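PDB 2WAN: pullulanase from Bacillus acidopullulyticus, which hydrolyses the alpha-1,6-glucosidic linkages of pullulan and, as a debranching enzyme of the alpha-amylase superfamily, probably those of branched starch as well. Local coordinates for residues Asn429-Val434 with Arg831-Asp836; Asn825-Phe830 with Asn861-Lys866; Gln840-Leu845 with Phe854-Tyr859; Ile868-Asn873 with Thr916-Gln921. All blocks are in the same frame, centred on the assembly; numbering follows the deposited sequence. Where two conformers were deposited one is given.

Contact 1 of 4, residues Asn429-Val434 with Arg831-Asp836. With SO4 (sulfate ion), chain J.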
# COMPACT_ATOMS: atom_id res chain seq x y z
N ASN A 429 12.17 -14.21 10.84
CA ASN A 429 11.57 -14.17 9.51
C ASN A 429 10.08 -13.84 9.66
O ASN A 429 9.49 -14.23 10.66
CB ASN A 429 11.74 -15.52 8.81
CG ASN A 429 11.40 -15.44 7.34
OD1 ASN A 429 10.23 -15.51 6.93
ND2 ASN A 429 12.44 -15.26 6.51
N PRO A 430 9.49 -13.14 8.69
CA PRO A 430 8.04 -12.84 8.82
C PRO A 430 7.14 -14.06 9.00
O PRO A 430 6.07 -13.94 9.64
CB PRO A 430 7.71 -12.12 7.52
CG PRO A 430 9.03 -11.39 7.20
CD PRO A 430 10.11 -12.36 7.59
N VAL A 431 7.54 -15.22 8.47
CA VAL A 431 6.72 -16.45 8.62
C VAL A 431 6.59 -16.92 10.07
O VAL A 431 5.79 -17.82 10.36
CB VAL A 431 7.20 -17.64 7.74
CG1 VAL A 431 7.17 -17.27 6.24
CG2 VAL A 431 8.58 -18.18 8.15
N ASP A 432 7.37 -16.31 10.97
CA ASP A 432 7.33 -16.60 12.40
C ASP A 432 6.29 -15.76 13.15
O ASP A 432 6.15 -15.93 14.37
CB ASP A 432 8.72 -16.38 13.03
CG ASP A 432 9.78 -17.31 12.45
OD1 ASP A 432 9.43 -18.45 12.07
OD2 ASP A 432 10.94 -16.89 12.34
N GLU A 433 5.59 -14.88 12.45
CA GLU A 433 4.54 -14.08 13.10
C GLU A 433 3.17 -14.71 12.91
O GLU A 433 2.92 -15.35 11.90
CB GLU A 433 4.52 -12.64 12.56
CG GLU A 433 5.81 -11.87 12.89
CD GLU A 433 5.65 -10.37 12.91
OE1 GLU A 433 4.69 -9.84 12.30
OE2 GLU A 433 6.51 -9.71 13.55
N VAL A 434 2.31 -14.58 13.92
CA VAL A 434 0.87 -14.85 13.78
C VAL A 434 0.18 -13.54 14.14
O VAL A 434 0.15 -13.13 15.32
CB VAL A 434 0.37 -15.99 14.67
CG1 VAL A 434 -1.09 -16.31 14.29
CG2 VAL A 434 1.22 -17.24 14.46
N ARG A 831 6.77 -23.36 9.10
CA ARG A 831 7.27 -22.00 8.94
C ARG A 831 8.62 -22.03 8.21
O ARG A 831 9.57 -21.32 8.58
CB ARG A 831 7.42 -21.34 10.31
CG ARG A 831 6.08 -21.16 11.03
CD ARG A 831 6.28 -20.51 12.38
NE ARG A 831 6.61 -21.47 13.43
CZ ARG A 831 7.78 -21.61 14.03
NH1 ARG A 831 8.84 -20.85 13.71
NH2 ARG A 831 7.91 -22.52 14.98
N MET A 832 8.70 -22.85 7.16
CA MET A 832 9.91 -22.82 6.30
C MET A 832 10.12 -21.42 5.73
O MET A 832 9.15 -20.66 5.53
CB MET A 832 9.81 -23.89 5.22
CG MET A 832 9.88 -25.26 5.80
SD MET A 832 9.86 -26.56 4.54
CE MET A 832 8.17 -27.17 4.69
N THR A 833 11.38 -21.05 5.50
CA THR A 833 11.69 -19.65 5.16
C THR A 833 12.11 -19.43 3.69
O THR A 833 12.17 -18.29 3.22
CB THR A 833 12.79 -19.07 6.08
OG1 THR A 833 14.00 -19.81 5.90
CG2 THR A 833 12.38 -19.10 7.58
N THR A 834 12.37 -20.51 2.97
CA THR A 834 12.72 -20.41 1.55
C THR A 834 11.90 -21.35 0.68
O THR A 834 11.39 -22.38 1.14
CB THR A 834 14.22 -20.70 1.29
OG1 THR A 834 14.47 -22.10 1.45
CG2 THR A 834 15.11 -19.91 2.26
N ALA A 835 11.78 -20.97 -0.59
CA ALA A 835 11.14 -21.81 -1.60
C ALA A 835 11.84 -23.16 -1.73
O ALA A 835 11.17 -24.18 -1.84
CB ALA A 835 11.10 -21.10 -2.94
N ASP A 836 13.18 -23.17 -1.74
CA ASP A 836 13.91 -24.44 -1.82
C ASP A 836 13.60 -25.40 -0.67
O ASP A 836 13.42 -26.59 -0.91
CB ASP A 836 15.42 -24.23 -1.95
CG ASP A 836 15.81 -23.54 -3.24
OD1 ASP A 836 15.02 -23.48 -4.20
OD2 ASP A 836 16.96 -23.03 -3.30
S SO4 J . 11.30 -21.37 16.31
O1 SO4 J . 12.67 -21.83 16.56
O2 SO4 J . 10.92 -20.39 17.34
O3 SO4 J . 10.38 -22.53 16.43
O4 SO4 J . 11.24 -20.72 14.99
O HOH W 1 10.38 -16.61 4.03
O HOH W 2 11.00 -20.16 10.56
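Val431 and Arg831 bring the two backbones together, their CA atoms 5.6 Å apart, where the 3-10 turn of residues 430-432 meets the loop that runs into helix 835-841. The CG2 methyl of Val431 sits 3.3 Å from Arg831 O and also touches Met832 O and the Thr833 methyl. Thr833 CG2 also packs against Asn429, 3.8 Å from its CG. The amide of Asn429 is held from within its own segment: OD1 accepts from Val431 N in an almost straight bond on a lone pair in the carbonyl plane, closing an Asx turn. This turn shortly precedes strand 435-438, the first of the catalytic (beta/alpha)8 barrel, so the contact joins the lead-in to the barrel with the connection between helix 811-826 and helix 835-841. Asp432 and Arg831 form a salt bridge, OD1 to NH1 at 3.0 Å. The nitrogen meets the oxygen from above the carboxylate, whose plane stands 71° from the guanidinium, whereas OD1 lies in the guanidinium plane. The Arg831 chain, bent at chi3 (-85°), runs past Val431 O and presents NH1 and NH2 to a sulfate ion, with NH1 2.7 Å from O4 and NH2 2.9 Å from O3. Two waters bridge the segments, one donating to Asn429 OD1 and Thr833 O, the other to Asp432 OD1 and Arg831 O.

Contact 2 of 4, residues Asn825-Phe830 with Asn861-Lys866; sequences NQHPAF and NHDTWK. With SO4 (sulfate ion), chain L.
Pro828 and Asp863 approach to 5.3 Å between CA atoms, as do Ala829 and Asn861, where the end of helix 811-826 and the following 3-10 turn meet a loop without regular structure. That loop joins strands 852-856 and 868-873 of the all-beta domain, and its Asp863 heads an Asx turn, OD1 accepting from Trp865 N on the anti lone pair. The syn lone pair of the same oxygen takes His827 ND1 at 2.6 Å, in a nearly straight bond with ring and carboxylate almost coplanar. OD2 accepts from Ala829 N on its anti lone pair, so three bonds fix the buried carboxylate. His827 is held at its other nitrogen by Glu899, which locks the ring's rotation. One face of the imidazole stacks on the six-membered ring of Trp865, centroids 3.8 Å apart and planes at 27°, with CE1 dipping closest to the indole. Farther along, the Pro828 ring lies against the backbone of Asn861 and His862. Asn861, its CG anti to the backbone N (chi1 -163°), directs ND2 to Pro828 O at 3.0 Å, the donor standing 45° out of the carbonyl plane.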
# COMPACT_ATOMS: atom_id res chain seq x y z
N ASN A 825 3.36 -22.40 16.52
CA ASN A 825 4.46 -21.72 17.23
C ASN A 825 5.54 -22.72 17.65
O ASN A 825 6.72 -22.37 17.71
CB ASN A 825 3.97 -20.99 18.49
CG ASN A 825 3.06 -19.80 18.20
OD1 ASN A 825 2.93 -19.32 17.05
ND2 ASN A 825 2.39 -19.30 19.26
N GLN A 826 5.12 -23.95 17.94
CA GLN A 826 6.02 -25.00 18.44
C GLN A 826 6.73 -25.78 17.35
O GLN A 826 7.73 -26.46 17.63
CB GLN A 826 5.23 -25.98 19.32
CG GLN A 826 4.87 -25.43 20.70
CD GLN A 826 6.10 -25.12 21.55
OE1 GLN A 826 6.09 -24.18 22.36
NE2 GLN A 826 7.17 -25.90 21.37
N HIS A 827 6.21 -25.69 16.12
CA HIS A 827 6.67 -26.56 15.04
C HIS A 827 7.10 -25.80 13.82
O HIS A 827 6.27 -25.44 12.98
CB HIS A 827 5.60 -27.62 14.73
CG HIS A 827 5.52 -28.64 15.80
ND1 HIS A 827 6.46 -29.64 15.95
CD2 HIS A 827 4.68 -28.75 16.87
CE1 HIS A 827 6.18 -30.34 17.03
NE2 HIS A 827 5.11 -29.82 17.61
N PRO A 828 8.42 -25.54 13.72
CA PRO A 828 8.95 -24.72 12.63
C PRO A 828 8.83 -25.33 11.22
O PRO A 828 9.04 -24.63 10.23
CB PRO A 828 10.41 -24.46 13.06
CG PRO A 828 10.78 -25.65 13.93
CD PRO A 828 9.47 -25.96 14.67
N ALA A 829 8.45 -26.61 11.11
CA ALA A 829 8.14 -27.22 9.80
C ALA A 829 7.02 -26.47 9.08
O ALA A 829 7.00 -26.40 7.86
CB ALA A 829 7.74 -28.68 9.97
N PHE A 830 6.10 -25.90 9.85
CA PHE A 830 5.03 -25.06 9.32
C PHE A 830 5.49 -23.69 8.83
O PHE A 830 4.72 -22.95 8.21
CB PHE A 830 3.94 -24.86 10.38
CG PHE A 830 3.17 -26.12 10.73
CD1 PHE A 830 2.29 -26.69 9.82
CD2 PHE A 830 3.34 -26.71 11.98
CE1 PHE A 830 1.58 -27.86 10.15
CE2 PHE A 830 2.63 -27.87 12.33
CZ PHE A 830 1.75 -28.45 11.41
N ASN A 861 12.98 -27.66 8.59
CA ASN A 861 13.31 -26.39 9.28
C ASN A 861 13.57 -26.58 10.80
O ASN A 861 13.19 -25.73 11.62
CB ASN A 861 12.18 -25.37 9.03
CG ASN A 861 12.60 -23.93 9.33
OD1 ASN A 861 13.75 -23.54 9.12
ND2 ASN A 861 11.64 -23.13 9.81
N HIS A 862 14.26 -27.67 11.14
CA HIS A 862 14.63 -27.97 12.53
C HIS A 862 13.43 -28.28 13.44
O HIS A 862 13.46 -28.01 14.64
CB HIS A 862 15.51 -26.86 13.14
CG HIS A 862 16.89 -26.79 12.56
ND1 HIS A 862 17.32 -27.60 11.54
CD2 HIS A 862 17.92 -25.95 12.84
CE1 HIS A 862 18.57 -27.29 11.23
NE2 HIS A 862 18.96 -26.30 12.00
N ASP A 863 12.39 -28.87 12.86
CA ASP A 863 11.29 -29.38 13.69
C ASP A 863 11.73 -30.58 14.51
O ASP A 863 12.60 -31.35 14.07
CB ASP A 863 10.10 -29.78 12.80
CG ASP A 863 8.79 -29.58 13.51
OD1 ASP A 863 8.45 -30.41 14.38
OD2 ASP A 863 8.12 -28.55 13.21
N THR A 864 11.12 -30.76 15.68
CA THR A 864 11.38 -31.93 16.51
C THR A 864 10.55 -33.15 16.08
O THR A 864 10.72 -34.25 16.62
CB THR A 864 11.16 -31.66 18.00
OG1 THR A 864 9.83 -31.16 18.20
CG2 THR A 864 12.18 -30.62 18.53
N TRP A 865 9.64 -32.95 15.14
CA TRP A 865 8.89 -34.08 14.57
C TRP A 865 9.44 -34.41 13.17
O TRP A 865 9.53 -33.53 12.30
CB TRP A 865 7.39 -33.77 14.48
CG TRP A 865 6.69 -33.77 15.82
CD1 TRP A 865 7.14 -34.27 17.00
CD2 TRP A 865 5.35 -33.29 16.07
NE1 TRP A 865 6.18 -34.09 18.00
CE2 TRP A 865 5.08 -33.49 17.45
CE3 TRP A 865 4.38 -32.66 15.27
CZ2 TRP A 865 3.85 -33.13 18.04
CZ3 TRP A 865 3.16 -32.29 15.86
CH2 TRP A 865 2.91 -32.53 17.22
N LYS A 866 9.81 -35.68 12.95
CA LYS A 866 10.41 -36.10 11.68
C LYS A 866 9.49 -35.85 10.47
O LYS A 866 9.88 -35.20 9.48
CB LYS A 866 10.79 -37.59 11.73
CG LYS A 866 11.44 -38.09 10.44
CD LYS A 866 11.88 -39.54 10.56
CE LYS A 866 12.69 -39.96 9.34
NZ LYS A 866 13.13 -41.39 9.43
S SO4 L . 16.09 -28.13 6.57
O1 SO4 L . 16.42 -27.86 7.98
O2 SO4 L . 16.60 -27.03 5.75
O3 SO4 L . 14.64 -28.26 6.43
O4 SO4 L . 16.71 -29.37 6.13
O HOH W 3 9.59 -28.45 17.15

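Contact 3 of 4, residues Gln840-Leu845 with Phe854-Tyr859; sequences QNLTFL and FELKNY. With SO4 (sulfate ion), chain L.
Leu842 and Leu856 lie side by side and point the same way, CD1 of the first 3.6 Å from CD2 of the second. They share one face of an antiparallel hairpin with Phe844 and Phe854. Phe854 CG sits between its own backbone N and carbonyl carbon (chi1 60°), and the ring leads away from the partner strand, leaving CB to meet Phe844 CD1 at 3.8 Å. Leu842 CD2 lies over one face of the Phe844 ring, offset toward its rim. Thr843 and Glu855 occupy the other face as a hydrogen-bonded pair, with Thr843 N to Glu855 O at 3.0 Å and Glu855 N to Thr843 O at 2.8 Å. On that side of the hairpin Lys857, bent at chi3 (-66°), carries NZ to a water that Asn858 ND2 also holds. Where helix gives way to strand, Asn841 is held at both ends of its amide. OD1 receives Asn858 ND2 at 2.9 Å in a nearly straight bond, the two amide planes 65° apart, while ND2 donates to a sulfate ion that Gln837 and Asn861 also bind. The hairpin lies in the all-beta domain: Val714 of helix 707-714 packs on Leu842 and both phenylalanines, Lys711 makes a cation-pi contact with Phe844, and strand 868-873 pairs with the far edge of strand 852-856.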
# COMPACT_ATOMS: atom_id res chain seq x y z
N GLN A 840 11.89 -29.04 -1.12
CA GLN A 840 12.61 -30.19 -0.58
C GLN A 840 11.76 -31.01 0.39
O GLN A 840 11.81 -32.25 0.37
CB GLN A 840 13.91 -29.74 0.09
CG GLN A 840 14.70 -30.85 0.79
CD GLN A 840 15.69 -30.32 1.83
OE1 GLN A 840 16.37 -29.32 1.60
NE2 GLN A 840 15.77 -31.00 2.98
N ASN A 841 10.98 -30.33 1.23
CA ASN A 841 10.40 -30.99 2.41
C ASN A 841 8.89 -31.22 2.38
O ASN A 841 8.38 -32.00 3.19
CB ASN A 841 10.72 -30.21 3.69
CG ASN A 841 12.19 -30.16 4.02
OD1 ASN A 841 12.94 -31.12 3.74
ND2 ASN A 841 12.62 -29.06 4.64
N LEU A 842 8.18 -30.53 1.50
CA LEU A 842 6.71 -30.65 1.47
C LEU A 842 6.26 -31.41 0.23
O LEU A 842 6.61 -31.06 -0.91
CB LEU A 842 6.04 -29.26 1.53
CG LEU A 842 4.50 -29.16 1.69
CD1 LEU A 842 4.09 -27.77 2.21
CD2 LEU A 842 3.74 -29.47 0.40
N THR A 843 5.48 -32.46 0.46
CA THR A 843 4.93 -33.29 -0.61
C THR A 843 3.41 -33.43 -0.41
O THR A 843 2.98 -33.74 0.71
CB THR A 843 5.61 -34.69 -0.60
OG1 THR A 843 7.04 -34.53 -0.69
CG2 THR A 843 5.12 -35.56 -1.75
N PHE A 844 2.63 -33.26 -1.47
CA PHE A 844 1.21 -33.58 -1.40
C PHE A 844 1.00 -35.09 -1.53
O PHE A 844 1.68 -35.75 -2.33
CB PHE A 844 0.43 -32.81 -2.47
CG PHE A 844 0.33 -31.34 -2.17
CD1 PHE A 844 -0.55 -30.89 -1.19
CD2 PHE A 844 1.15 -30.43 -2.82
CE1 PHE A 844 -0.64 -29.55 -0.86
CE2 PHE A 844 1.08 -29.05 -2.52
CZ PHE A 844 0.18 -28.60 -1.54
N LEU A 845 0.08 -35.62 -0.72
CA LEU A 845 -0.25 -37.05 -0.70
C LEU A 845 -1.55 -37.28 -1.44
O LEU A 845 -2.49 -36.46 -1.36
CB LEU A 845 -0.38 -37.54 0.74
CG LEU A 845 0.81 -37.35 1.70
CD1 LEU A 845 0.52 -37.90 3.09
CD2 LEU A 845 2.08 -38.01 1.13
N PHE A 854 -1.01 -33.23 2.90
CA PHE A 854 0.42 -33.05 2.64
C PHE A 854 1.28 -33.54 3.77
O PHE A 854 0.80 -33.70 4.90
CB PHE A 854 0.77 -31.60 2.27
CG PHE A 854 0.42 -30.59 3.32
CD1 PHE A 854 1.36 -30.21 4.29
CD2 PHE A 854 -0.85 -30.01 3.35
CE1 PHE A 854 1.03 -29.27 5.27
CE2 PHE A 854 -1.18 -29.06 4.32
CZ PHE A 854 -0.25 -28.68 5.27
N GLU A 855 2.57 -33.75 3.47
CA GLU A 855 3.52 -34.22 4.46
C GLU A 855 4.72 -33.27 4.48
O GLU A 855 5.23 -32.87 3.41
CB GLU A 855 3.98 -35.64 4.11
CG GLU A 855 4.87 -36.26 5.19
CD GLU A 855 5.35 -37.68 4.81
OE1 GLU A 855 5.12 -38.13 3.66
OE2 GLU A 855 5.94 -38.34 5.69
N LEU A 856 5.14 -32.92 5.70
CA LEU A 856 6.32 -32.09 5.96
C LEU A 856 7.37 -33.06 6.46
O LEU A 856 7.24 -33.64 7.55
CB LEU A 856 5.99 -31.01 7.02
CG LEU A 856 4.79 -30.11 6.69
CD1 LEU A 856 4.47 -29.12 7.81
CD2 LEU A 856 5.02 -29.34 5.37
N LYS A 857 8.40 -33.29 5.64
CA LYS A 857 9.36 -34.37 5.91
C LYS A 857 10.70 -33.86 6.40
O LYS A 857 11.01 -32.69 6.26
CB LYS A 857 9.62 -35.17 4.63
CG LYS A 857 8.35 -35.76 4.01
CD LYS A 857 8.63 -36.20 2.56
CE LYS A 857 8.94 -34.98 1.69
NZ LYS A 857 9.65 -35.29 0.41
N ASN A 858 11.50 -34.79 6.93
CA ASN A 858 12.94 -34.56 7.13
C ASN A 858 13.22 -33.61 8.30
O ASN A 858 14.15 -32.84 8.21
CB ASN A 858 13.62 -33.96 5.85
CG ASN A 858 13.35 -34.75 4.56
OD1 ASN A 858 13.45 -35.99 4.54
ND2 ASN A 858 13.03 -34.01 3.45
N TYR A 859 12.40 -33.65 9.36
CA TYR A 859 12.52 -32.66 10.46
C TYR A 859 12.59 -31.25 9.88
O TYR A 859 13.52 -30.48 10.17
CB TYR A 859 13.78 -32.91 11.31
CG TYR A 859 13.89 -34.30 11.89
CD1 TYR A 859 13.13 -34.66 12.99
CD2 TYR A 859 14.77 -35.24 11.34
CE1 TYR A 859 13.20 -35.94 13.52
CE2 TYR A 859 14.86 -36.54 11.87
CZ TYR A 859 14.08 -36.87 12.96
OH TYR A 859 14.15 -38.12 13.52
S SO4 L . 16.09 -28.13 6.57
O1 SO4 L . 16.42 -27.86 7.98
O2 SO4 L . 16.60 -27.03 5.75
O3 SO4 L . 14.64 -28.26 6.43
O4 SO4 L . 16.71 -29.37 6.13
O HOH W 4 12.26 -35.54 1.19

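Contact 4 of 4, residues Ile868-Asn873 with Thr916-Gln921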
# COMPACT_ATOMS: atom_id res chain seq x y z
N ILE A 868 5.40 -34.73 9.51
CA ILE A 868 4.08 -34.25 9.90
C ILE A 868 3.12 -34.39 8.73
O ILE A 868 3.43 -33.98 7.61
CB ILE A 868 4.11 -32.77 10.34
CG1 ILE A 868 5.20 -32.56 11.41
CG2 ILE A 868 2.70 -32.32 10.84
CD1 ILE A 868 5.37 -31.12 11.87
N ILE A 869 1.95 -34.98 8.98
CA ILE A 869 0.92 -35.02 7.94
C ILE A 869 -0.26 -34.14 8.34
O ILE A 869 -0.69 -34.17 9.48
CB ILE A 869 0.41 -36.46 7.65
CG1 ILE A 869 1.47 -37.22 6.86
CG2 ILE A 869 -0.94 -36.41 6.85
CD1 ILE A 869 1.16 -38.73 6.72
N VAL A 870 -0.73 -33.32 7.40
CA VAL A 870 -1.93 -32.51 7.61
C VAL A 870 -2.92 -32.87 6.49
O VAL A 870 -2.52 -32.96 5.33
CB VAL A 870 -1.62 -30.98 7.51
CG1 VAL A 870 -2.91 -30.13 7.57
CG2 VAL A 870 -0.64 -30.55 8.61
N MET A 871 -4.19 -33.05 6.83
CA MET A 871 -5.25 -33.22 5.81
C MET A 871 -6.48 -32.39 6.14
O MET A 871 -7.00 -32.47 7.27
CB MET A 871 -5.65 -34.70 5.67
CG MET A 871 -6.79 -34.90 4.67
SD MET A 871 -6.99 -36.65 4.33
CE MET A 871 -8.69 -36.66 3.73
N TYR A 872 -6.93 -31.59 5.17
CA TYR A 872 -8.15 -30.81 5.30
C TYR A 872 -9.28 -31.59 4.65
O TYR A 872 -9.17 -31.96 3.47
CB TYR A 872 -8.03 -29.45 4.59
CG TYR A 872 -6.77 -28.67 4.88
CD1 TYR A 872 -6.40 -28.35 6.19
CD2 TYR A 872 -5.97 -28.22 3.84
CE1 TYR A 872 -5.22 -27.61 6.44
CE2 TYR A 872 -4.80 -27.50 4.09
CZ TYR A 872 -4.44 -27.20 5.38
OH TYR A 872 -3.29 -26.48 5.60
N ASN A 873 -10.33 -31.85 5.41
CA ASN A 873 -11.55 -32.50 4.89
C ASN A 873 -12.78 -31.60 5.03
O ASN A 873 -13.43 -31.63 6.08
CB ASN A 873 -11.83 -33.83 5.58
CG ASN A 873 -13.12 -34.47 5.06
OD1 ASN A 873 -13.51 -34.19 3.93
ND2 ASN A 873 -13.78 -35.26 5.88
N THR A 916 -9.80 -30.99 10.27
CA THR A 916 -8.39 -31.11 9.89
C THR A 916 -7.76 -32.22 10.70
O THR A 916 -7.92 -32.29 11.93
CB THR A 916 -7.64 -29.76 10.13
OG1 THR A 916 -8.24 -28.74 9.33
CG2 THR A 916 -6.14 -29.90 9.75
N LEU A 917 -7.07 -33.12 10.00
CA LEU A 917 -6.32 -34.22 10.64
C LEU A 917 -4.87 -33.80 10.71
O LEU A 917 -4.34 -33.26 9.74
CB LEU A 917 -6.42 -35.50 9.77
CG LEU A 917 -5.55 -36.69 10.20
CD1 LEU A 917 -6.22 -37.45 11.35
CD2 LEU A 917 -5.24 -37.61 9.01
N ILE A 918 -4.22 -34.03 11.85
CA ILE A 918 -2.77 -33.88 11.96
C ILE A 918 -2.16 -35.12 12.59
O ILE A 918 -2.63 -35.61 13.62
CB ILE A 918 -2.37 -32.64 12.79
CG1 ILE A 918 -3.13 -31.41 12.26
CG2 ILE A 918 -0.81 -32.42 12.68
CD1 ILE A 918 -2.93 -30.15 13.04
N LEU A 919 -1.15 -35.66 11.92
CA LEU A 919 -0.40 -36.81 12.41
C LEU A 919 1.06 -36.49 12.44
O LEU A 919 1.51 -35.61 11.72
CB LEU A 919 -0.52 -37.98 11.43
CG LEU A 919 -1.90 -38.37 10.93
CD1 LEU A 919 -1.71 -39.27 9.72
CD2 LEU A 919 -2.67 -39.07 12.01
N LYS A 920 1.82 -37.24 13.24
CA LYS A 920 3.28 -37.12 13.21
C LYS A 920 3.95 -38.46 13.42
O LYS A 920 3.37 -39.39 13.98
CB LYS A 920 3.79 -36.06 14.21
CG LYS A 920 3.53 -36.37 15.69
CD LYS A 920 4.69 -37.19 16.25
CE LYS A 920 4.55 -37.42 17.75
NZ LYS A 920 5.75 -38.18 18.23
N GLN A 921 5.21 -38.51 13.01
CA GLN A 921 6.03 -39.69 13.17
C GLN A 921 7.38 -39.17 13.62
O GLN A 921 8.09 -39.77 14.43
CB GLN A 921 6.16 -40.32 11.78
CG GLN A 921 6.71 -41.68 11.69
CD GLN A 921 6.52 -42.22 10.29
OE1 GLN A 921 7.17 -41.76 9.35
NE2 GLN A 921 5.64 -43.20 10.15
OXT GLN A 921 7.80 -38.12 13.14
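Tyr872 presents the edge of its ring to Thr916, whose OG1 lies near the ring plane, 3.7 Å from CD1. The two side chains run alongside each other in the same direction, and Thr916 CG2 sits 3.9 Å from that same CD1. At its far end the phenol hydrogen-bonds to Thr769, while Leu762 and Val766 of helix 753-769 touch the side chain. Val870, with CG1 anti to its backbone N (chi1 174°), sends this methyl obliquely across to Thr916 CG2. Farther along, Ile868 and Ile918 continue the same face side by side, pointing the same way, CG2 against CG2 at 4.0 Å. On the reverse face, Ile869 and Leu919 lie alongside, CB to CD1 at 4.1 Å, and Met871 meets Leu917 through their CB atoms before its thioether turns away toward strand 879-882. The backbones are antiparallel, their strand axes 4.6 Å apart at closest approach. Reciprocal bonds join Ile869 with Leu919 and Met871 with Leu917; Ile869 N to Leu919 O and Leu917 N to Met871 O are each 2.8 Å. Strand 868-873 is flanked on its other edge by 852-856, and 915-920 by 888-893. Helix 753-769 covers the Tyr872 and Thr916 end of one face; strand 879-882 lies against Ile869 and Met871 on the other. An interior antiparallel pair, largely apolar on both faces, fits the C-terminal beta domain following the barrel in alpha-amylase-family enzymes.

Contact 1 opens first along the chain and encloses all eight strands of the catalytic barrel; its second segment directly follows the first segment of contact 2, so these two cross. Contact 3, a local hairpin, falls between the segments of contact 2, and contact 4 comes last, closing at the C-terminus. Centres of contacts 3 and 4 are about 11 Å apart, in one sheet where strands 852-856 and 868-873 are neighbours. Contacts 1 and 2 lie about 12 Å apart between centres, with Asn861 ND2 packing near Arg831 O, whereas contacts 1 and 4 do not touch. Together they run from the start of the barrel to the C-terminal all-beta sheet, consistent with the two packing directly on one another.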